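Local atomic coordinates of phosphoribosylglycinamide synthetase (Anaerococcus prevotii, PDB entry 4DIM), a protein that probably acts as an ATP-dependent ligase of the ATP-grasp type, binding ATP and a metal ion. Residues R9-Y23 and H32-L46. Numbering follows the deposited sequence.
Sequences RLLILGAGRGQLGLY and HTIAGTMPNAHKPCL
Y23, rising from the start of helix 20-29, lodges its ring between I12 of strand 9-13 and C45, with its hydroxyl end beside A35. Its CB leads to a CG anti to the carbonyl carbon (chi1 -77°), which turns the ring back toward the strands. One edge atom, CD1, lies 3.8 Å from C45 O and near T33 OG1, while CD2 and CE2 sit beneath C45 CB, a CH-pi contact with CB 4.3 Å from the ring centroid. The opposite face rests on I12 CD1, a slim branch reaching over the ring centre and also touching T33 CG2. Further out, CE1 meets A35 CB, and OH comes within 3.4 Å of A35 CA; the small methyl of alanine suits a place beside the phenol end. At its tip OH donates to G14 O over 2.8 Å, approaching from above the carbonyl plane, so a buried polar atom is satisfied.

Strands 9-13 and 32-37 are the parallel neighbours of a beta-alpha-beta unit, joined through helix 20-29, and the glycines G16, G18 and G21 are consistent with a Rossmann-type turn. Backbone bonds from L10 N to H32 O through G14 N to G36 O zip the pair. On the face bearing L11, its CD1 lies 3.6 Å from G36 CA, the leucine packing directly on the glycine backbone. R9 lays its guanidinium beside the H32 ring, planes 22° apart, with I34 CD1 over one guanidinium face; R9 NH1 bonds to L70 O and forms a salt bridge with E51, whose carboxylate also hydrogen-bonds H32 NE2.

Beyond the strands, H42 N donates to A15 O over 2.9 Å. The flat imidazole of H42 receives R17 CA over its centre, 3.4 Å from the centroid, and P44 CD covers the other face.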
loop_
_atom_site.group_PDB
_atom_site.type_symbol
_atom_site.label_atom_id
_atom_site.label_comp_id
_atom_site.label_asym_id
_atom_site.label_seq_id
_atom_site.Cartn_x
_atom_site.Cartn_y
_atom_site.Cartn_z
ATOM N N ARG A 9 1.377 -23.889 9.784
ATOM C CA ARG A 9 1.961 -23.576 8.465
ATOM C C ARG A 9 1.303 -22.381 7.780
ATOM O O ARG A 9 0.113 -22.418 7.487
ATOM C CB ARG A 9 1.881 -24.813 7.534
ATOM C CG ARG A 9 2.647 -26.042 8.071
ATOM C CD ARG A 9 2.285 -27.353 7.390
ATOM N NE ARG A 9 2.607 -27.365 5.955
ATOM C CZ ARG A 9 3.795 -27.672 5.429
ATOM N NH1 ARG A 9 3.974 -27.629 4.113
ATOM N NH2 ARG A 9 4.814 -28.021 6.213
ATOM N N LEU A 10 2.095 -21.348 7.463
ATOM C CA LEU A 10 1.583 -20.147 6.806
ATOM C C LEU A 10 2.301 -19.968 5.531
ATOM O O LEU A 10 3.513 -19.817 5.573
ATOM C CB LEU A 10 1.771 -18.880 7.694
ATOM C CG LEU A 10 1.333 -17.532 7.085
ATOM C CD1 LEU A 10 -0.139 -17.418 7.027
ATOM C CD2 LEU A 10 1.943 -16.368 7.833
ATOM N N LEU A 11 1.570 -19.858 4.422
ATOM C CA LEU A 11 2.155 -19.578 3.115
ATOM C C LEU A 11 2.131 -18.087 2.941
ATOM O O LEU A 11 1.059 -17.480 3.026
ATOM C CB LEU A 11 1.382 -20.286 1.979
ATOM C CG LEU A 11 1.624 -19.760 0.547
ATOM C CD1 LEU A 11 2.945 -20.320 -0.056
ATOM C CD2 LEU A 11 0.432 -20.057 -0.345
ATOM N N ILE A 12 3.293 -17.473 2.741
ATOM C CA ILE A 12 3.346 -16.041 2.517
ATOM C C ILE A 12 3.530 -15.847 1.039
ATOM O O ILE A 12 4.530 -16.305 0.498
ATOM C CB ILE A 12 4.414 -15.330 3.346
ATOM C CG1 ILE A 12 4.087 -15.439 4.855
ATOM C CG2 ILE A 12 4.502 -13.865 2.891
ATOM C CD1 ILE A 12 5.316 -15.249 5.809
ATOM N N LEU A 13 2.586 -15.170 0.378
ATOM C CA LEU A 13 2.665 -14.946 -1.069
ATOM C C LEU A 13 3.553 -13.759 -1.333
ATOM O O LEU A 13 3.180 -12.637 -0.993
ATOM C CB LEU A 13 1.282 -14.705 -1.679
ATOM C CG LEU A 13 0.369 -15.913 -1.786
ATOM C CD1 LEU A 13 -0.301 -16.217 -0.442
ATOM C CD2 LEU A 13 -0.702 -15.681 -2.796
ATOM N N GLY A 14 4.731 -14.028 -1.870
ATOM C CA GLY A 14 5.735 -13.034 -2.192
ATOM C C GLY A 14 6.872 -13.122 -1.213
ATOM O O GLY A 14 6.640 -13.457 -0.053
ATOM N N ALA A 15 8.124 -12.844 -1.669
ATOM C CA ALA A 15 9.290 -12.841 -0.779
ATOM C C ALA A 15 10.322 -11.813 -1.199
ATOM O O ALA A 15 11.505 -12.110 -1.167
ATOM C CB ALA A 15 9.906 -14.220 -0.696
ATOM N N GLY A 16 9.877 -10.582 -1.454
ATOM C CA GLY A 16 10.752 -9.444 -1.745
ATOM C C GLY A 16 11.341 -8.758 -0.510
ATOM O O GLY A 16 10.890 -8.981 0.611
ATOM N N ARG A 17 12.368 -7.893 -0.692
ATOM C CA ARG A 17 12.985 -7.145 0.450
ATOM C C ARG A 17 11.912 -6.439 1.309
ATOM O O ARG A 17 11.966 -6.500 2.537
ATOM C CB ARG A 17 14.078 -6.136 -0.012
ATOM C CG ARG A 17 13.585 -4.742 -0.426
ATOM C CD ARG A 17 14.603 -3.974 -1.272
ATOM N NE ARG A 17 14.003 -2.766 -1.859
ATOM C CZ ARG A 17 14.593 -1.958 -2.743
ATOM N NH1 ARG A 17 15.832 -2.207 -3.167
ATOM N NH2 ARG A 17 13.948 -0.891 -3.208
ATOM N N GLY A 18 10.879 -5.926 0.667
ATOM C CA GLY A 18 9.782 -5.277 1.377
ATOM C C GLY A 18 8.809 -6.197 2.075
ATOM O O GLY A 18 7.759 -5.729 2.506
ATOM N N GLN A 19 9.109 -7.508 2.208
ATOM C CA GLN A 19 8.170 -8.427 2.850
ATOM C C GLN A 19 8.779 -9.265 3.963
ATOM O O GLN A 19 8.058 -10.102 4.501
ATOM C CB GLN A 19 7.585 -9.318 1.794
ATOM C CG GLN A 19 6.801 -8.484 0.786
ATOM C CD GLN A 19 6.136 -9.357 -0.202
ATOM O OE1 GLN A 19 6.694 -9.546 -1.310
ATOM N NE2 GLN A 19 4.990 -9.970 0.240
ATOM N N LEU A 20 10.012 -8.926 4.439
ATOM C CA LEU A 20 10.669 -9.713 5.475
ATOM C C LEU A 20 10.088 -9.540 6.880
ATOM O O LEU A 20 10.408 -10.354 7.745
ATOM C CB LEU A 20 12.209 -9.524 5.503
ATOM C CG LEU A 20 12.897 -8.198 5.809
ATOM C CD1 LEU A 20 12.584 -7.656 7.260
ATOM C CD2 LEU A 20 14.422 -8.374 5.653
ATOM N N GLY A 21 9.251 -8.539 7.104
ATOM C CA GLY A 21 8.672 -8.284 8.419
ATOM C C GLY A 21 7.668 -9.334 8.836
ATOM O O GLY A 21 7.582 -9.728 10.008
ATOM N N LEU A 22 6.900 -9.781 7.867
ATOM C CA LEU A 22 5.925 -10.808 8.111
ATOM C C LEU A 22 6.591 -12.178 8.281
ATOM O O LEU A 22 6.109 -12.989 9.075
ATOM C CB LEU A 22 4.948 -10.784 6.976
ATOM C CG LEU A 22 3.764 -11.647 7.064
ATOM C CD1 LEU A 22 2.898 -11.279 8.266
ATOM C CD2 LEU A 22 2.987 -11.515 5.828
ATOM N N TYR A 23 7.714 -12.423 7.591
ATOM C CA TYR A 23 8.498 -13.649 7.755
ATOM C C TYR A 23 9.139 -13.664 9.137
ATOM O O TYR A 23 9.201 -14.700 9.795
ATOM C CB TYR A 23 9.576 -13.776 6.660
ATOM C CG TYR A 23 9.041 -14.210 5.317
ATOM C CD1 TYR A 23 8.906 -15.564 4.997
ATOM C CD2 TYR A 23 8.692 -13.280 4.353
ATOM C CE1 TYR A 23 8.395 -15.973 3.765
ATOM C CE2 TYR A 23 8.192 -13.678 3.109
ATOM C CZ TYR A 23 8.078 -15.029 2.809
ATOM O OH TYR A 23 7.543 -15.449 1.619
ATOM N N HIS A 32 5.614 -22.111 10.901
ATOM C CA HIS A 32 6.403 -22.735 9.831
ATOM C C HIS A 32 6.086 -22.002 8.515
ATOM O O HIS A 32 4.993 -22.147 7.962
ATOM C CB HIS A 32 6.072 -24.235 9.740
ATOM C CG HIS A 32 6.859 -24.953 8.698
ATOM N ND1 HIS A 32 7.967 -25.705 9.029
ATOM C CD2 HIS A 32 6.682 -24.990 7.358
ATOM C CE1 HIS A 32 8.423 -26.184 7.883
ATOM N NE2 HIS A 32 7.686 -25.768 6.851
ATOM N N THR A 33 7.012 -21.186 8.027
ATOM C CA THR A 33 6.704 -20.388 6.858
ATOM C C THR A 33 7.088 -21.108 5.559
ATOM O O THR A 33 8.030 -21.898 5.491
ATOM C CB THR A 33 7.307 -18.991 6.967
ATOM O OG1 THR A 33 8.701 -19.077 7.246
ATOM C CG2 THR A 33 6.653 -18.193 8.055
ATOM N N ILE A 34 6.279 -20.842 4.541
ATOM C CA ILE A 34 6.428 -21.336 3.205
ATOM C C ILE A 34 6.456 -20.105 2.338
ATOM O O ILE A 34 5.466 -19.378 2.307
ATOM C CB ILE A 34 5.284 -22.305 2.833
ATOM C CG1 ILE A 34 5.257 -23.530 3.758
ATOM C CG2 ILE A 34 5.392 -22.736 1.361
ATOM C CD1 ILE A 34 3.977 -23.782 4.279
ATOM N N ALA A 35 7.597 -19.838 1.691
ATOM C CA ALA A 35 7.739 -18.732 0.763
ATOM C C ALA A 35 7.123 -19.084 -0.595
ATOM O O ALA A 35 7.681 -19.922 -1.309
ATOM C CB ALA A 35 9.209 -18.396 0.588
ATOM N N GLY A 36 5.966 -18.486 -0.913
ATOM C CA GLY A 36 5.309 -18.646 -2.212
ATOM C C GLY A 36 5.974 -17.664 -3.165
ATOM O O GLY A 36 5.697 -16.464 -3.090
ATOM N N THR A 37 6.925 -18.122 -3.998
ATOM C CA THR A 37 7.689 -17.170 -4.792
ATOM C C THR A 37 8.204 -17.725 -6.132
ATOM O O THR A 37 7.894 -18.838 -6.535
ATOM C CB THR A 37 8.870 -16.668 -3.924
ATOM O OG1 THR A 37 9.612 -15.682 -4.643
ATOM C CG2 THR A 37 9.817 -17.801 -3.472
HETATM N N MSE A 38 8.954 -16.880 -6.835
HETATM C CA MSE A 38 9.548 -17.165 -8.128
HETATM C C MSE A 38 11.044 -17.481 -7.870
HETATM O O MSE A 38 11.575 -17.057 -6.838
HETATM C CB MSE A 38 9.325 -15.913 -9.033
HETATM C CG MSE A 38 8.850 -16.175 -10.474
HETATM SE SE MSE A 38 7.420 -17.473 -10.729
HETATM C CE MSE A 38 7.701 -17.900 -12.644
ATOM N N PRO A 39 11.726 -18.241 -8.747
ATOM C CA PRO A 39 13.144 -18.595 -8.520
ATOM C C PRO A 39 14.030 -17.591 -7.758
ATOM O O PRO A 39 14.641 -17.964 -6.752
ATOM C CB PRO A 39 13.684 -18.773 -9.952
ATOM C CG PRO A 39 12.459 -18.769 -10.869
ATOM C CD PRO A 39 11.258 -18.880 -9.984
ATOM N N ASN A 40 14.112 -16.339 -8.234
ATOM C CA ASN A 40 14.995 -15.330 -7.651
ATOM C C ASN A 40 14.182 -14.333 -6.806
ATOM O O ASN A 40 13.374 -13.558 -7.340
ATOM C CB ASN A 40 15.788 -14.631 -8.777
ATOM C CG ASN A 40 16.376 -15.579 -9.826
ATOM O OD1 ASN A 40 16.238 -15.345 -11.036
ATOM N ND2 ASN A 40 17.039 -16.671 -9.412
ATOM N N ALA A 41 14.375 -14.401 -5.471
ATOM C CA ALA A 41 13.680 -13.557 -4.483
ATOM C C ALA A 41 14.666 -13.067 -3.414
ATOM O O ALA A 41 15.867 -13.335 -3.523
ATOM C CB ALA A 41 12.562 -14.353 -3.838
ATOM N N HIS A 42 14.174 -12.370 -2.381
ATOM C CA HIS A 42 15.049 -11.848 -1.330
ATOM C C HIS A 42 15.624 -12.973 -0.453
ATOM O O HIS A 42 14.851 -13.761 0.080
ATOM C CB HIS A 42 14.285 -10.855 -0.468
ATOM C CG HIS A 42 15.154 -9.810 0.137
ATOM N ND1 HIS A 42 15.203 -9.617 1.504
ATOM C CD2 HIS A 42 15.949 -8.901 -0.465
ATOM C CE1 HIS A 42 16.029 -8.599 1.692
ATOM N NE2 HIS A 42 16.507 -8.143 0.534
ATOM N N LYS A 43 16.970 -13.037 -0.303
ATOM C CA LYS A 43 17.667 -14.080 0.469
ATOM C C LYS A 43 17.297 -14.047 1.987
ATOM O O LYS A 43 16.837 -15.081 2.482
ATOM C CB LYS A 43 19.193 -13.999 0.254
ATOM C CG LYS A 43 19.633 -14.385 -1.172
ATOM C CD LYS A 43 21.119 -14.070 -1.443
ATOM C CE LYS A 43 21.439 -13.669 -2.873
ATOM N NZ LYS A 43 21.569 -14.834 -3.786
ATOM N N PRO A 44 17.386 -12.902 2.725
ATOM C CA PRO A 44 16.960 -12.892 4.148
ATOM C C PRO A 44 15.516 -13.384 4.404
ATOM O O PRO A 44 15.274 -13.966 5.464
ATOM C CB PRO A 44 17.100 -11.425 4.555
ATOM C CG PRO A 44 18.087 -10.866 3.637
ATOM C CD PRO A 44 17.948 -11.596 2.332
ATOM N N CYS A 45 14.563 -13.178 3.448
ATOM C CA CYS A 45 13.193 -13.720 3.558
ATOM C C CYS A 45 13.270 -15.249 3.446
ATOM O O CYS A 45 12.658 -15.957 4.248
ATOM C CB CYS A 45 12.260 -13.138 2.491
ATOM S SG CYS A 45 11.914 -11.358 2.655
ATOM N N LEU A 46 14.062 -15.751 2.455
ATOM C CA LEU A 46 14.270 -17.190 2.207
ATOM C C LEU A 46 15.051 -17.842 3.345
ATOM O O LEU A 46 14.886 -19.041 3.587
ATOM C CB LEU A 46 15.011 -17.443 0.870
ATOM C CG LEU A 46 14.351 -16.932 -0.428
ATOM C CD1 LEU A 46 15.093 -17.455 -1.654
ATOM C CD2 LEU A 46 12.875 -17.280 -0.492
#